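Local coordinates for N-acetylglucosaminidase (Ostrinia furnacalis, PDB 3OZP), which hydrolyses terminal N-acetylglucosamine units one at a time from the non-reducing ends of beta-linked substrates, with a preference for shorter ones, at residues 279-284 and 344-349. Sequence-based numbering, arbitrary orientation.
Sequences PAHVGE and GDEVSE. With OAN (O-(2-acetamido-2-deoxy D-glucopyranosylidene) amino-N-phenylcarbamate), chain B.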
loop_
_atom_site.group_PDB
_atom_site.type_symbol
_atom_site.label_atom_id
_atom_site.label_comp_id
_atom_site.label_asym_id
_atom_site.label_seq_id
_atom_site.Cartn_x
_atom_site.Cartn_y
_atom_site.Cartn_z
ATOM N N PRO A 279 32.201 2.634 0.111
ATOM C CA PRO A 279 32.603 2.381 1.500
ATOM C C PRO A 279 31.687 2.982 2.565
ATOM O O PRO A 279 31.884 2.717 3.749
ATOM C CB PRO A 279 33.985 3.036 1.574
ATOM C CG PRO A 279 33.870 4.204 0.667
ATOM C CD PRO A 279 32.909 3.805 -0.442
ATOM N N ALA A 280 30.715 3.795 2.163
ATOM C CA ALA A 280 29.674 4.242 3.084
ATOM C C ALA A 280 28.571 3.183 3.148
ATOM O O ALA A 280 28.687 2.123 2.530
ATOM C CB ALA A 280 29.113 5.591 2.655
ATOM N N HIS A 281 27.509 3.468 3.899
ATOM C CA HIS A 281 26.352 2.566 3.973
ATOM C C HIS A 281 26.752 1.162 4.436
ATOM O O HIS A 281 26.345 0.149 3.863
ATOM C CB HIS A 281 25.607 2.544 2.634
ATOM C CG HIS A 281 24.943 3.842 2.311
ATOM N ND1 HIS A 281 23.728 4.207 2.848
ATOM C CD2 HIS A 281 25.347 4.884 1.549
ATOM C CE1 HIS A 281 23.401 5.410 2.413
ATOM N NE2 HIS A 281 24.367 5.843 1.621
ATOM N N VAL A 282 27.593 1.135 5.467
ATOM C CA VAL A 282 27.958 -0.089 6.170
ATOM C C VAL A 282 27.812 0.193 7.660
ATOM O O VAL A 282 27.856 1.346 8.085
ATOM C CB VAL A 282 29.407 -0.571 5.845
ATOM C CG1 VAL A 282 29.558 -0.913 4.365
ATOM C CG2 VAL A 282 30.451 0.465 6.272
ATOM N N GLY A 283 27.606 -0.852 8.450
ATOM C CA GLY A 283 27.431 -0.680 9.884
ATOM C C GLY A 283 27.187 -1.996 10.578
ATOM O O GLY A 283 28.130 -2.654 11.030
ATOM N N GLU A 284 25.917 -2.386 10.646
ATOM C CA GLU A 284 25.524 -3.636 11.288
ATOM C C GLU A 284 26.203 -4.831 10.635
ATOM O O GLU A 284 26.238 -4.950 9.403
ATOM C CB GLU A 284 24.001 -3.807 11.272
ATOM C CG GLU A 284 23.258 -2.893 12.244
ATOM C CD GLU A 284 23.390 -3.315 13.712
ATOM O OE1 GLU A 284 23.026 -2.511 14.595
ATOM O OE2 GLU A 284 23.842 -4.445 13.989
ATOM N N GLY A 344 28.971 3.256 -3.755
ATOM C CA GLY A 344 29.745 4.495 -3.763
ATOM C C GLY A 344 28.923 5.762 -3.646
ATOM O O GLY A 344 29.337 6.821 -4.124
ATOM N N ASP A 345 27.752 5.672 -3.023
ATOM C CA ASP A 345 26.976 6.876 -2.749
ATOM C C ASP A 345 27.361 7.484 -1.405
ATOM O O ASP A 345 27.612 6.762 -0.439
ATOM C CB ASP A 345 25.460 6.621 -2.818
ATOM C CG ASP A 345 24.990 5.521 -1.868
ATOM O OD1 ASP A 345 25.727 4.534 -1.678
ATOM O OD2 ASP A 345 23.871 5.633 -1.325
ATOM N N GLU A 346 27.439 8.814 -1.379
ATOM C CA GLU A 346 27.420 9.606 -0.143
ATOM C C GLU A 346 28.513 9.307 0.889
ATOM O O GLU A 346 28.226 9.142 2.082
ATOM C CB GLU A 346 26.038 9.509 0.513
ATOM C CG GLU A 346 24.901 9.865 -0.425
ATOM C CD GLU A 346 23.541 9.586 0.168
ATOM O OE1 GLU A 346 23.367 8.536 0.830
ATOM O OE2 GLU A 346 22.646 10.423 -0.036
ATOM N N VAL A 347 29.763 9.264 0.440
ATOM C CA VAL A 347 30.889 9.096 1.358
ATOM C C VAL A 347 31.129 10.382 2.155
ATOM O O VAL A 347 31.230 11.470 1.591
ATOM C CB VAL A 347 32.158 8.626 0.622
ATOM C CG1 VAL A 347 33.359 8.616 1.551
ATOM C CG2 VAL A 347 31.935 7.245 0.057
ATOM N N SER A 348 31.193 10.237 3.474
ATOM C CA SER A 348 31.355 11.356 4.390
ATOM C C SER A 348 32.830 11.602 4.694
ATOM O O SER A 348 33.550 10.688 5.109
ATOM C CB SER A 348 30.582 11.090 5.682
ATOM O OG SER A 348 30.864 12.064 6.674
ATOM N N GLU A 349 33.267 12.840 4.475
ATOM C CA GLU A 349 34.642 13.245 4.766
ATOM C C GLU A 349 34.842 13.400 6.266
ATOM O O GLU A 349 35.867 12.985 6.804
ATOM C CB GLU A 349 34.997 14.561 4.063
ATOM C CG GLU A 349 34.981 14.499 2.541
ATOM C CD GLU A 349 33.638 14.880 1.928
ATOM O OE1 GLU A 349 32.595 14.811 2.623
ATOM O OE2 GLU A 349 33.629 15.252 0.733
HETATM C CAH OAN B . 21.860 6.874 -3.928
HETATM C CAG OAN B . 20.829 7.163 -2.837
HETATM O OAN OAN B . 19.657 7.387 -3.135
HETATM N NAI OAN B . 21.317 7.167 -1.577
HETATM C CAB OAN B . 20.493 7.389 -0.365
HETATM C CAC OAN B . 19.753 6.061 -0.068
HETATM O OAJ OAN B . 20.563 5.239 0.775
HETATM C CAD OAN B . 18.418 6.329 0.588
HETATM O OAK OAN B . 17.766 5.089 0.881
HETATM C CAE OAN B . 17.617 7.145 -0.402
HETATM C CAF OAN B . 16.207 7.397 0.124
HETATM O OAM OAN B . 15.460 8.151 -0.833
HETATM O OAL OAN B . 18.272 8.421 -0.604
HETATM C CAA OAN B . 19.646 8.527 -0.511
HETATM N NAY OAN B . 20.233 9.723 -0.559
HETATM O OAQ OAN B . 19.336 10.888 -0.755
HETATM C CAP OAN B . 19.477 11.924 0.125
HETATM O OAR OAN B . 20.590 12.394 0.376
HETATM N NAO OAN B . 18.354 12.433 0.666
HETATM C CAS OAN B . 18.344 13.463 1.519
HETATM C CAT OAN B . 18.440 14.775 1.046
HETATM C CAU OAN B . 18.395 15.845 1.942
HETATM C CAV OAN B . 18.242 15.604 3.310
HETATM C CAW OAN B . 18.131 14.297 3.785
HETATM C CAX OAN B . 18.174 13.228 2.887
HETATM O O HOH W 1 29.062 4.163 -0.456
#
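The active site of this family 20 glycosidase lies at the C-terminal ends of the barrel strands, where H281 meets D345 and E346 beside the inhibitor OAN. H281 and E346 belong to the inferred charge relay. NE2 of H281 donates to OE1 of E346 (3.0 Å), which lies in the ring plane and uses its anti lone pair. Ring and carboxylate planes are 13° apart. With CG anti to its carbonyl carbon (chi1 -67°), H281 turns its ring to this carboxylate. The other ring nitrogen, ND1, is hydrogen-bonded to D227, the third relay member. An alanine in place of H281 is likely to leave E346 OE1 without this donor and D227 without its mate, with less to hold the E346 carboxylate flat. NE2 of H281 is also 3.0 Å from D345 OD2, at too poor an angle for a hydrogen bond; the D345 carboxylate is within 5° of parallel to the ring. D345 OD2 accepts from NAI of OAN (3.0 Å), while E346 OE2 lies 2.6 Å from NAY. CD of P279 packs on CG2 of V347 (3.6 Å). The loops follow adjacent parallel strands, 271-278 and 340-343. W378 of helix 373-393 and W352 of helix 349-353 pack against P279 and V347.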